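Local structure of ThiJ/pfpI family protein (Bacillus anthracis, 3EFE) at residues R32-K36 against N208-K212; L170-M174 against W191-K196; D116-N120 against C141-K145. The protein is of unknown function but belongs to the DJ-1/PfpI (ThiJ) family, a group with a glutaminase-I-like alpha/beta fold whose relatives include hydrolases and chaperones. All coordinates share one frame; numbering follows the deposited sequence.

Contact 1: residues R32-K36 against N208-K212; sequences RYFKK and NSINK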
ATOM      1  N   ARG D  32     -15.336   4.303   3.930  1.00 27.40           N
ATOM      2  CA  ARG D  32     -15.916   3.453   4.988  1.00 27.97           C
ATOM      3  C   ARG D  32     -15.839   4.003   6.414  1.00 28.25           C
ATOM      4  O   ARG D  32     -16.644   3.670   7.221  1.00 29.85           O
ATOM      5  CB  ARG D  32     -15.272   2.083   4.989  1.00 28.21           C
ATOM      6  CG  ARG D  32     -13.777   2.137   5.109  1.00 28.39           C
ATOM      7  CD  ARG D  32     -13.162   0.809   5.060  1.00 28.65           C
ATOM      8  NE  ARG D  32     -11.748   0.908   5.389  1.00 27.08           N
ATOM      9  CZ  ARG D  32     -10.978  -0.140   5.727  1.00 30.10           C
ATOM     10  NH1 ARG D  32     -11.430  -1.370   5.702  1.00 32.88           N
ATOM     11  NH2 ARG D  32      -9.729   0.033   6.065  1.00 29.40           N
ATOM     12  N   TYR D  33     -14.879   4.851   6.745  1.00 28.89           N
ATOM     13  CA  TYR D  33     -14.762   5.357   8.086  1.00 28.87           C
ATOM     14  C   TYR D  33     -14.982   6.853   8.155  1.00 29.68           C
ATOM     15  O   TYR D  33     -14.640   7.457   9.148  1.00 29.52           O
ATOM     16  CB  TYR D  33     -13.375   5.057   8.635  1.00 29.84           C
ATOM     17  CG  TYR D  33     -12.999   3.606   8.748  1.00 29.23           C
ATOM     18  CD1 TYR D  33     -13.971   2.618   8.878  1.00 30.46           C
ATOM     19  CD2 TYR D  33     -11.666   3.216   8.659  1.00 29.61           C
ATOM     20  CE1 TYR D  33     -13.619   1.321   8.999  1.00 28.29           C
ATOM     21  CE2 TYR D  33     -11.310   1.926   8.785  1.00 27.17           C
ATOM     22  CZ  TYR D  33     -12.309   0.986   8.979  1.00 30.70           C
ATOM     23  OH  TYR D  33     -12.017  -0.341   9.075  1.00 34.98           O
ATOM     24  N   PHE D  34     -15.541   7.436   7.093  1.00 30.89           N
ATOM     25  CA  PHE D  34     -15.956   8.813   7.071  1.00 31.72           C
ATOM     26  C   PHE D  34     -16.943   9.068   8.154  1.00 32.23           C
ATOM     27  O   PHE D  34     -17.613   8.144   8.657  1.00 34.73           O
ATOM     28  CB  PHE D  34     -16.585   9.189   5.717  1.00 30.98           C
ATOM     29  CG  PHE D  34     -15.541   9.438   4.608  1.00 33.04           C
ATOM     30  CD1 PHE D  34     -15.858  10.147   3.454  1.00 32.07           C
ATOM     31  CD2 PHE D  34     -14.243   8.989   4.727  1.00 33.79           C
ATOM     32  CE1 PHE D  34     -14.937  10.366   2.469  1.00 30.60           C
ATOM     33  CE2 PHE D  34     -13.318   9.216   3.722  1.00 31.08           C
ATOM     34  CZ  PHE D  34     -13.679   9.898   2.608  1.00 30.53           C
ATOM     35  N   LYS D  35     -17.060  10.343   8.500  1.00 33.32           N
ATOM     36  CA  LYS D  35     -18.049  10.829   9.473  1.00 34.08           C
ATOM     37  C   LYS D  35     -19.399  10.781   8.833  1.00 35.41           C
ATOM     38  O   LYS D  35     -19.504  10.516   7.607  1.00 36.58           O
ATOM     39  CB  LYS D  35     -17.755  12.263   9.933  1.00 34.60           C
ATOM     40  CG  LYS D  35     -17.893  13.351   8.911  1.00 33.67           C
ATOM     41  CD  LYS D  35     -17.073  14.517   9.377  1.00 35.91           C
ATOM     42  CE  LYS D  35     -16.975  15.637   8.311  1.00 39.82           C
ATOM     43  NZ  LYS D  35     -16.434  16.945   8.851  1.00 41.06           N
ATOM     44  N   LYS D  36     -20.424  11.065   9.637  1.00 35.27           N
ATOM     45  CA  LYS D  36     -21.794  10.893   9.204  1.00 35.81           C
ATOM     46  C   LYS D  36     -22.132  11.780   8.023  1.00 35.57           C
ATOM     47  O   LYS D  36     -21.542  12.847   7.857  1.00 35.51           O
ATOM     48  CB  LYS D  36     -22.778  11.160  10.372  1.00 35.98           C
ATOM     49  CG  LYS D  36     -22.924  12.570  10.812  1.00 36.02           C
ATOM     50  CD  LYS D  36     -23.908  12.626  12.022  1.00 36.25           C
ATOM     51  CE  LYS D  36     -23.735  13.895  12.864  1.00 36.37           C
ATOM     52  NZ  LYS D  36     -24.121  13.772  14.358  1.00 38.09           N
ATOM     53  N   ASN D 208     -17.049   2.210  16.913  1.00 30.19           N
ATOM     54  CA  ASN D 208     -17.994   3.062  17.595  1.00 30.99           C
ATOM     55  C   ASN D 208     -17.824   4.577  17.417  1.00 31.46           C
ATOM     56  O   ASN D 208     -18.663   5.330  17.922  1.00 30.45           O
ATOM     57  CB  ASN D 208     -17.974   2.744  19.082  1.00 31.01           C
ATOM     58  CG  ASN D 208     -18.624   1.485  19.378  1.00 28.77           C
ATOM     59  OD1 ASN D 208     -19.805   1.443  19.457  1.00 30.55           O
ATOM     60  ND2 ASN D 208     -17.867   0.423  19.489  1.00 32.03           N
ATOM     61  N   SER D 209     -16.761   5.009  16.735  1.00 31.30           N
ATOM     62  CA  SER D 209     -16.473   6.429  16.483  1.00 32.29           C
ATOM     63  C   SER D 209     -16.844   6.836  15.073  1.00 32.99           C
ATOM     64  O   SER D 209     -16.997   8.032  14.774  1.00 32.96           O
ATOM     65  CB  SER D 209     -14.964   6.712  16.611  1.00 32.87           C
ATOM     66  OG  SER D 209     -14.403   6.204  17.813  1.00 34.22           O
ATOM     67  N   ILE D 210     -16.891   5.857  14.168  1.00 34.00           N
ATOM     68  CA  ILE D 210     -17.138   6.153  12.746  1.00 33.10           C
ATOM     69  C   ILE D 210     -18.616   6.491  12.558  1.00 34.55           C
ATOM     70  O   ILE D 210     -19.505   5.994  13.316  1.00 35.37           O
ATOM     71  CB  ILE D 210     -16.674   5.018  11.743  1.00 32.76           C
ATOM     72  CG1 ILE D 210     -17.488   3.718  11.956  1.00 29.94           C
ATOM     73  CG2 ILE D 210     -15.154   4.871  11.842  1.00 30.37           C
ATOM     74  CD1 ILE D 210     -17.166   2.492  11.067  1.00 27.70           C
ATOM     75  N   ASN D 211     -18.878   7.343  11.549  1.00 34.99           N
ATOM     76  CA  ASN D 211     -20.252   7.549  11.064  1.00 35.09           C
ATOM     77  C   ASN D 211     -21.118   8.319  12.072  1.00 35.37           C
ATOM     78  O   ASN D 211     -22.295   7.990  12.277  1.00 36.42           O
ATOM     79  CB  ASN D 211     -20.837   6.158  10.737  1.00 34.39           C
ATOM     80  CG  ASN D 211     -22.116   6.224   9.998  1.00 34.47           C
ATOM     81  OD1 ASN D 211     -23.013   5.447  10.277  1.00 39.96           O
ATOM     82  ND2 ASN D 211     -22.220   7.121   9.045  1.00 28.02           N
ATOM     83  N   LYS D 212     -20.510   9.346  12.665  1.00 36.41           N
ATOM     84  CA  LYS D 212     -21.027  10.125  13.829  1.00 36.86           C
ATOM     85  C   LYS D 212     -20.569  11.594  13.772  1.00 35.56           C
ATOM     86  O   LYS D 212     -20.012  11.980  12.758  1.00 34.75           O
ATOM     87  CB  LYS D 212     -20.493   9.510  15.138  1.00 37.61           C
ATOM     88  CG  LYS D 212     -21.426   8.393  15.759  1.00 37.88           C
ATOM     89  CD  LYS D 212     -20.696   7.762  16.964  1.00 37.21           C
ATOM     90  CE  LYS D 212     -21.389   6.529  17.422  1.00 38.63           C
ATOM     91  NZ  LYS D 212     -20.812   6.087  18.729  1.00 39.30           N
TER

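Contact 2: residues L170-M174 against W191-K196; sequences LEFAM and WYNLNK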
ATOM      1  N   LEU D 170       1.327   5.666   6.815  1.00 34.08           N
ATOM      2  CA  LEU D 170       0.177   5.788   7.749  1.00 32.87           C
ATOM      3  C   LEU D 170       0.079   7.172   8.259  1.00 33.14           C
ATOM      4  O   LEU D 170      -1.044   7.717   8.395  1.00 34.26           O
ATOM      5  CB  LEU D 170       0.378   4.948   8.994  1.00 33.32           C
ATOM      6  CG  LEU D 170      -0.408   3.694   9.359  1.00 37.89           C
ATOM      7  CD1 LEU D 170      -0.162   3.289  10.864  1.00 37.42           C
ATOM      8  CD2 LEU D 170      -1.906   3.878   9.042  1.00 32.86           C
ATOM      9  N   GLU D 171       1.240   7.712   8.666  1.00 31.84           N
ATOM     10  CA  GLU D 171       1.345   9.094   9.108  1.00 32.46           C
ATOM     11  C   GLU D 171       0.951  10.084   7.987  1.00 31.89           C
ATOM     12  O   GLU D 171       0.249  11.078   8.243  1.00 31.58           O
ATOM     13  CB  GLU D 171       2.803   9.432   9.577  1.00 32.65           C
ATOM     14  CG  GLU D 171       3.139   8.910  10.899  1.00 32.53           C
ATOM     15  CD  GLU D 171       3.414   7.414  10.903  1.00 39.34           C
ATOM     16  OE1 GLU D 171       3.670   6.760   9.810  1.00 38.74           O
ATOM     17  OE2 GLU D 171       3.399   6.907  12.058  1.00 39.35           O
ATOM     18  N   PHE D 172       1.483   9.831   6.784  1.00 31.13           N
ATOM     19  CA  PHE D 172       1.094  10.544   5.573  1.00 31.65           C
ATOM     20  C   PHE D 172      -0.426  10.533   5.407  1.00 32.16           C
ATOM     21  O   PHE D 172      -1.035  11.580   5.221  1.00 33.68           O
ATOM     22  CB  PHE D 172       1.806   9.947   4.373  1.00 30.23           C
ATOM     23  CG  PHE D 172       1.485  10.612   3.017  1.00 30.21           C
ATOM     24  CD1 PHE D 172       1.774  11.965   2.788  1.00 28.59           C
ATOM     25  CD2 PHE D 172       0.929   9.879   1.985  1.00 27.88           C
ATOM     26  CE1 PHE D 172       1.535  12.525   1.560  1.00 28.44           C
ATOM     27  CE2 PHE D 172       0.640  10.468   0.758  1.00 28.81           C
ATOM     28  CZ  PHE D 172       1.014  11.767   0.522  1.00 28.25           C
ATOM     29  N   ALA D 173      -1.025   9.364   5.497  1.00 33.66           N
ATOM     30  CA  ALA D 173      -2.484   9.161   5.268  1.00 34.03           C
ATOM     31  C   ALA D 173      -3.287   9.875   6.349  1.00 35.21           C
ATOM     32  O   ALA D 173      -4.286  10.514   6.082  1.00 34.80           O
ATOM     33  CB  ALA D 173      -2.824   7.648   5.226  1.00 32.58           C
ATOM     34  N   MET D 174      -2.789   9.790   7.572  1.00 36.71           N
ATOM     35  CA  MET D 174      -3.388  10.429   8.706  1.00 36.23           C
ATOM     36  C   MET D 174      -3.436  11.922   8.580  1.00 36.15           C
ATOM     37  O   MET D 174      -4.439  12.527   8.884  1.00 36.19           O
ATOM     38  CB  MET D 174      -2.649  10.013   9.989  1.00 35.76           C
ATOM     39  CG  MET D 174      -3.444  10.331  11.291  1.00 39.04           C
ATOM     40  SD  MET D 174      -2.620  11.552  12.269  1.00 41.50           S
ATOM     41  CE  MET D 174      -2.615  12.990  11.271  1.00 39.91           C
ATOM     42  N   TRP D 191      -8.175   4.866  14.346  1.00 32.81           N
ATOM     43  CA  TRP D 191      -7.748   4.312  13.060  1.00 33.57           C
ATOM     44  C   TRP D 191      -6.192   4.300  12.999  1.00 33.22           C
ATOM     45  O   TRP D 191      -5.563   3.307  12.746  1.00 32.04           O
ATOM     46  CB  TRP D 191      -8.302   5.135  11.894  1.00 33.64           C
ATOM     47  CG  TRP D 191      -7.836   4.656  10.593  1.00 34.57           C
ATOM     48  CD1 TRP D 191      -8.334   3.606   9.895  1.00 36.50           C
ATOM     49  CD2 TRP D 191      -6.732   5.145   9.813  1.00 37.79           C
ATOM     50  NE1 TRP D 191      -7.634   3.406   8.750  1.00 34.41           N
ATOM     51  CE2 TRP D 191      -6.663   4.353   8.650  1.00 35.21           C
ATOM     52  CE3 TRP D 191      -5.794   6.170   9.984  1.00 36.14           C
ATOM     53  CZ2 TRP D 191      -5.689   4.549   7.656  1.00 36.79           C
ATOM     54  CZ3 TRP D 191      -4.857   6.370   9.005  1.00 35.38           C
ATOM     55  CH2 TRP D 191      -4.805   5.575   7.856  1.00 36.83           C
ATOM     56  N   TYR D 192      -5.593   5.427  13.316  1.00 34.15           N
ATOM     57  CA  TYR D 192      -4.149   5.550  13.337  1.00 33.86           C
ATOM     58  C   TYR D 192      -3.571   4.576  14.312  1.00 33.71           C
ATOM     59  O   TYR D 192      -2.661   3.849  13.983  1.00 34.19           O
ATOM     60  CB  TYR D 192      -3.698   6.961  13.722  1.00 34.49           C
ATOM     61  CG  TYR D 192      -2.186   7.040  13.802  1.00 35.14           C
ATOM     62  CD1 TYR D 192      -1.402   6.859  12.669  1.00 35.77           C
ATOM     63  CD2 TYR D 192      -1.540   7.213  15.030  1.00 36.11           C
ATOM     64  CE1 TYR D 192      -0.033   6.892  12.751  1.00 36.31           C
ATOM     65  CE2 TYR D 192      -0.155   7.244  15.111  1.00 34.78           C
ATOM     66  CZ  TYR D 192       0.579   7.081  13.982  1.00 35.50           C
ATOM     67  OH  TYR D 192       1.930   7.162  14.075  1.00 35.92           O
ATOM     68  N   ASN D 193      -4.094   4.557  15.519  1.00 33.93           N
ATOM     69  CA  ASN D 193      -3.559   3.668  16.575  1.00 33.66           C
ATOM     70  C   ASN D 193      -3.717   2.191  16.326  1.00 32.36           C
ATOM     71  O   ASN D 193      -2.857   1.428  16.717  1.00 33.23           O
ATOM     72  CB  ASN D 193      -4.142   3.998  17.956  1.00 33.16           C
ATOM     73  CG  ASN D 193      -3.616   5.308  18.556  1.00 35.77           C
ATOM     74  OD1 ASN D 193      -2.528   5.776  18.266  1.00 41.34           O
ATOM     75  ND2 ASN D 193      -4.406   5.872  19.448  1.00 40.95           N
ATOM     76  N   LEU D 194      -4.814   1.782  15.707  1.00 32.91           N
ATOM     77  CA  LEU D 194      -5.067   0.363  15.375  1.00 32.90           C
ATOM     78  C   LEU D 194      -4.014  -0.108  14.357  1.00 34.06           C
ATOM     79  O   LEU D 194      -3.349  -1.116  14.546  1.00 33.92           O
ATOM     80  CB  LEU D 194      -6.474   0.171  14.804  1.00 32.15           C
ATOM     81  CG  LEU D 194      -6.868  -1.199  14.259  1.00 30.98           C
ATOM     82  CD1 LEU D 194      -6.884  -2.266  15.363  1.00 24.23           C
ATOM     83  CD2 LEU D 194      -8.189  -1.107  13.454  1.00 27.72           C
ATOM     84  N   ASN D 195      -3.878   0.648  13.282  1.00 34.61           N
ATOM     85  CA  ASN D 195      -2.940   0.327  12.257  1.00 35.39           C
ATOM     86  C   ASN D 195      -1.481   0.338  12.743  1.00 35.73           C
ATOM     87  O   ASN D 195      -0.719  -0.511  12.378  1.00 37.20           O
ATOM     88  CB  ASN D 195      -3.165   1.259  11.043  1.00 36.66           C
ATOM     89  CG  ASN D 195      -4.373   0.867  10.225  1.00 36.40           C
ATOM     90  OD1 ASN D 195      -4.289  -0.047   9.432  1.00 42.28           O
ATOM     91  ND2 ASN D 195      -5.495   1.538  10.412  1.00 37.29           N
ATOM     92  N   LYS D 196      -1.111   1.282  13.588  1.00 36.79           N
ATOM     93  CA  LYS D 196       0.243   1.445  14.104  1.00 36.15           C
ATOM     94  C   LYS D 196       0.596   0.370  15.158  1.00 36.80           C
ATOM     95  O   LYS D 196       1.654  -0.261  15.153  1.00 38.57           O
ATOM     96  CB  LYS D 196       0.344   2.827  14.718  1.00 35.89           C
ATOM     97  CG  LYS D 196       1.778   3.351  15.012  1.00 38.71           C
ATOM     98  CD  LYS D 196       2.598   3.605  13.704  1.00 39.68           C
ATOM     99  CE  LYS D 196       3.965   4.122  14.015  1.00 39.12           C
ATOM    100  NZ  LYS D 196       4.826   4.259  12.779  1.00 39.78           N
TER

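Contact 3: residues D116-N120 against C141-K145; sequences DALAN and CPNYK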
ATOM      1  N   ASP D 116      11.067  15.814  -3.013  1.00 41.91           N
ATOM      2  CA  ASP D 116      12.179  16.341  -3.785  1.00 43.48           C
ATOM      3  C   ASP D 116      11.783  16.982  -5.132  1.00 43.91           C
ATOM      4  O   ASP D 116      12.353  18.019  -5.485  1.00 44.07           O
ATOM      5  CB  ASP D 116      13.250  15.260  -3.952  1.00 43.79           C
ATOM      6  CG  ASP D 116      13.974  14.970  -2.635  1.00 47.90           C
ATOM      7  OD1 ASP D 116      13.793  15.799  -1.703  1.00 53.71           O
ATOM      8  OD2 ASP D 116      14.737  13.978  -2.513  1.00 51.11           O
ATOM      9  N   ALA D 117      10.786  16.461  -5.853  1.00 44.90           N
ATOM     10  CA  ALA D 117      10.304  17.198  -7.069  1.00 45.46           C
ATOM     11  C   ALA D 117       9.887  18.645  -6.734  1.00 46.56           C
ATOM     12  O   ALA D 117      10.264  19.615  -7.431  1.00 47.60           O
ATOM     13  CB  ALA D 117       9.181  16.497  -7.712  1.00 46.20           C
ATOM     14  N   LEU D 118       9.144  18.769  -5.644  1.00 45.92           N
ATOM     15  CA  LEU D 118       8.623  20.013  -5.167  1.00 46.30           C
ATOM     16  C   LEU D 118       9.707  20.906  -4.605  1.00 46.51           C
ATOM     17  O   LEU D 118       9.707  22.109  -4.832  1.00 46.73           O
ATOM     18  CB  LEU D 118       7.586  19.761  -4.048  1.00 46.48           C
ATOM     19  CG  LEU D 118       6.090  19.640  -4.358  1.00 46.10           C
ATOM     20  CD1 LEU D 118       5.794  18.889  -5.605  1.00 47.02           C
ATOM     21  CD2 LEU D 118       5.397  18.986  -3.208  1.00 45.40           C
ATOM     22  N   ALA D 119      10.563  20.339  -3.770  1.00 47.15           N
ATOM     23  CA  ALA D 119      11.735  21.061  -3.258  1.00 46.59           C
ATOM     24  C   ALA D 119      12.541  21.707  -4.396  1.00 46.64           C
ATOM     25  O   ALA D 119      12.909  22.881  -4.336  1.00 46.86           O
ATOM     26  CB  ALA D 119      12.608  20.125  -2.445  1.00 46.89           C
ATOM     27  N   ASN D 120      12.777  20.976  -5.470  1.00 46.89           N
ATOM     28  CA  ASN D 120      13.480  21.583  -6.598  1.00 47.43           C
ATOM     29  C   ASN D 120      12.744  22.608  -7.467  1.00 48.10           C
ATOM     30  O   ASN D 120      13.342  23.166  -8.388  1.00 49.16           O
ATOM     31  CB  ASN D 120      14.060  20.518  -7.515  1.00 47.34           C
ATOM     32  CG  ASN D 120      15.357  21.018  -8.252  1.00 46.30           C
ATOM     33  OD1 ASN D 120      15.538  20.774  -9.442  1.00 42.38           O
ATOM     34  ND2 ASN D 120      16.246  21.676  -7.512  1.00 37.68           N
ATOM     35  N   CYS D 141      18.653  18.684  -5.085  1.00 45.60           N
ATOM     36  CA  CYS D 141      17.807  19.837  -5.425  1.00 45.99           C
ATOM     37  C   CYS D 141      18.557  21.200  -5.341  1.00 47.20           C
ATOM     38  O   CYS D 141      18.480  21.916  -4.314  1.00 45.44           O
ATOM     39  CB  CYS D 141      16.599  19.907  -4.489  1.00 45.65           C
ATOM     40  SG  CYS D 141      15.652  18.396  -4.428  1.00 44.56           S
ATOM     41  N   PRO D 142      19.265  21.573  -6.435  1.00 48.19           N
ATOM     42  CA  PRO D 142      19.956  22.864  -6.582  1.00 48.66           C
ATOM     43  C   PRO D 142      19.126  24.133  -6.231  1.00 49.55           C
ATOM     44  O   PRO D 142      19.670  25.051  -5.586  1.00 48.57           O
ATOM     45  CB  PRO D 142      20.330  22.924  -8.073  1.00 48.92           C
ATOM     46  CG  PRO D 142      19.845  21.665  -8.713  1.00 49.76           C
ATOM     47  CD  PRO D 142      19.481  20.705  -7.603  1.00 49.23           C
ATOM     48  N   ASN D 143      17.867  24.201  -6.703  1.00 49.85           N
ATOM     49  CA  ASN D 143      17.031  25.384  -6.480  1.00 50.42           C
ATOM     50  C   ASN D 143      16.165  25.335  -5.190  1.00 49.47           C
ATOM     51  O   ASN D 143      15.177  26.072  -5.075  1.00 49.94           O
ATOM     52  CB  ASN D 143      16.243  25.929  -7.743  1.00 51.71           C
ATOM     53  CG  ASN D 143      16.041  24.907  -8.884  1.00 56.20           C
ATOM     54  OD1 ASN D 143      15.907  23.703  -8.658  1.00 66.54           O
ATOM     55  ND2 ASN D 143      15.930  25.415 -10.125  1.00 54.03           N
ATOM     56  N   TYR D 144      16.591  24.498  -4.227  1.00 46.85           N
ATOM     57  CA  TYR D 144      15.933  24.340  -2.928  1.00 46.38           C
ATOM     58  C   TYR D 144      16.541  25.279  -1.921  1.00 45.70           C
ATOM     59  O   TYR D 144      17.724  25.254  -1.692  1.00 46.04           O
ATOM     60  CB  TYR D 144      16.032  22.882  -2.451  1.00 42.89           C
ATOM     61  CG  TYR D 144      15.637  22.623  -1.029  1.00 42.32           C
ATOM     62  CD1 TYR D 144      14.338  22.782  -0.595  1.00 39.89           C
ATOM     63  CD2 TYR D 144      16.555  22.158  -0.113  1.00 40.00           C
ATOM     64  CE1 TYR D 144      13.998  22.543   0.748  1.00 38.04           C
ATOM     65  CE2 TYR D 144      16.194  21.901   1.242  1.00 36.76           C
ATOM     66  CZ  TYR D 144      14.933  22.074   1.639  1.00 36.22           C
ATOM     67  OH  TYR D 144      14.613  21.785   2.964  1.00 36.09           O
ATOM     68  N   LYS D 145      15.728  26.115  -1.305  1.00 46.67           N
ATOM     69  CA  LYS D 145      16.226  27.090  -0.311  1.00 47.83           C
ATOM     70  C   LYS D 145      15.422  27.055   1.004  1.00 48.57           C
ATOM     71  O   LYS D 145      15.366  28.059   1.785  1.00 49.15           O
ATOM     72  CB  LYS D 145      16.206  28.508  -0.922  1.00 48.57           C
ATOM     73  CG  LYS D 145      17.027  28.715  -2.215  1.00 47.84           C
ATOM     74  CD  LYS D 145      16.582  30.008  -2.948  1.00 48.89           C
ATOM     75  CE  LYS D 145      17.046  30.093  -4.424  1.00 51.23           C
ATOM     76  NZ  LYS D 145      18.393  29.450  -4.675  1.00 53.61           N
TER

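Contact 1: residues R32-K36 against N208-K212
Two backbone hydrogen bonds join Phe34 and Lys36 to the last residues of the chain: Asn211 N gives a weak, bent bond to Phe34 O (3.3 Å, 129° at the hydrogen), whereas Lys36 N points almost straight at Lys212 O (3.3 Å, 173°). In the alpha/beta sandwich of the DJ-1/PfpI family, the contact ties the loop between helix 18-30 and strand 43-47 to the C-terminal tail that follows helix 201-209. Asn211 adopts a left-handed backbone conformation between the two bonding positions, consistent with a turn in the tail.

Ile210 carries the apolar part. Its branch methyl CG2 lies 3.7 Å from Tyr33 CB, while CD1, at the end of the other branch, lies 3.9 Å from Tyr33 CD1. With CG1 set between its own N and carbonyl carbon (chi1 65°), CG2 meets the root of the tyrosine and CD1 its ring, the two side chains crossing obliquely. Ala187 of helix 185-197 also packs on Ile210.

The phenol turns its far end to Arg32: Tyr33 OH sits 3.5 Å above the plane of the guanidinium, over its centre, and the Arg32 NH2 group forms a salt bridge with Glu27. Phe34 is buried on the other side of the loop, against Leu28, Val182 and Phe183. Lys35 also leaves the contact, its NZ bonding to Asp181 O, although its CB still brushes the tail.

At the outer margin the extended chain of Lys36 runs alongside the terminal residue, and the closing touch is between aliphatic carbon and carbonyl: Lys36 CG rests 3.6 Å from Lys212 O, the same oxygen that accepts the Lys36 N-H.

Contact 2: residues L170-M174 against W191-K196
Leu170 is a knob in a hole formed by Trp191, Tyr192, Asn195 and Lys196. Its CD2 methyl meets Asn195 CB at 3.5 Å and Trp191 CH2 at 3.6 Å, approaching the indole obliquely; its CD1 methyl reaches Lys196 N, also at 3.5 Å, and borders the Tyr192 ring. The two helices, parts of 169-179 and 185-197, are joined by a short connection and run antiparallel (170°), an alpha-hairpin with axes 10.6 Å apart.

Next to the leucine the six-membered ring of Trp191 reaches across, and Ala173 CB abuts its edge near the ring plane, 3.9 Å from CH2. Asn195 ND2 sits above one face of the indole, toward its rim, and donates to Trp191 O. That carbonyl receives Asn195 N from the opposite face of its plane, so side chain and backbone of one residue grip a single oxygen.

One turn further along the helix, Met174 bends at chi2 and chi3 to carry its sulfur over Tyr192, a loose Met-aromatic contact with SD above the ring face.

The polar edge lies beyond the phenol. Tyr192 CG stands anti to the backbone N (chi1 177°), which sends the ring back toward helix 169-179, where Glu171 OE2 lies in the ring plane at its edge and takes the hydroxyl hydrogen at 2.5 Å. The carboxylate itself is turned 81° from the ring. Lys196 NZ forms a salt bridge with the same Glu171 OE2 at 3.1 Å, approaching on the syn side while the tyrosine uses the anti side. His198 of the second subunit packs on Glu171 and Lys196, so this edge borders the dimer contact. Sharing one oxygen between a phenol and an ammonium probably keeps Glu171 ionised and pins its carboxylate in rotation.

Contact 3: residues D116-N120 against C141-K145
Ala119 CB touches both Cys141 SG, at 4.0 Å, and Tyr144 CD1, at 3.7 Å; this methyl is the apolar centre of the contact. Cys141 turns its sulfur beside its own N and opposite the carbonyl carbon (chi1 -54°), which carries SG over the last turn of helix 113-119, 3.5 Å from Asp116 O and 4.0 Å from Asp116 CB. The Asp116 carboxylate looks elsewhere, OD1 bonding to Thr137 OG1 of helix 134-140. Tyr144 CB lies 3.6 Å from Ala119 O, and with CG anti to N (chi1 169°) the ring passes the alanine methyl obliquely before packing on Leu134 and Thr137.

A type I beta turn from Cys141 to Tyr144, closed by Tyr144 N to Cys141 O, follows helix 134-140 and brings both residues to the C-terminal end of helix 113-119. In this family that helix follows the strand-to-helix elbow bearing the reactive cysteine, so the turn packs at the far end of the helix. Beside the turn the side chains of Asn120 and Asn143 cross at about a right angle, their modelled amide orientations doubtful.

Overall arrangement
Contacts 1 and 2 are neighbours, with centres 16 Å apart, and they touch where Tyr33 CD2 meets Trp191 CD1 at 3.6 Å. Glu27 of helix 18-30 serves both, with a salt bridge to Arg32 and a weak bond to the Trp191 indole N-H. Contact 3 lies on the opposite side of the chain's centre from contact 1, the centres about 39 Å apart, while its nearest atoms come within about 9 Å of contact 2. Both are nested in the long loop that contact 1 closes. The reactive-cysteine elbow expected in this family would fall between strand 107-111, against which Phe172 packs, and the helix of contact 3.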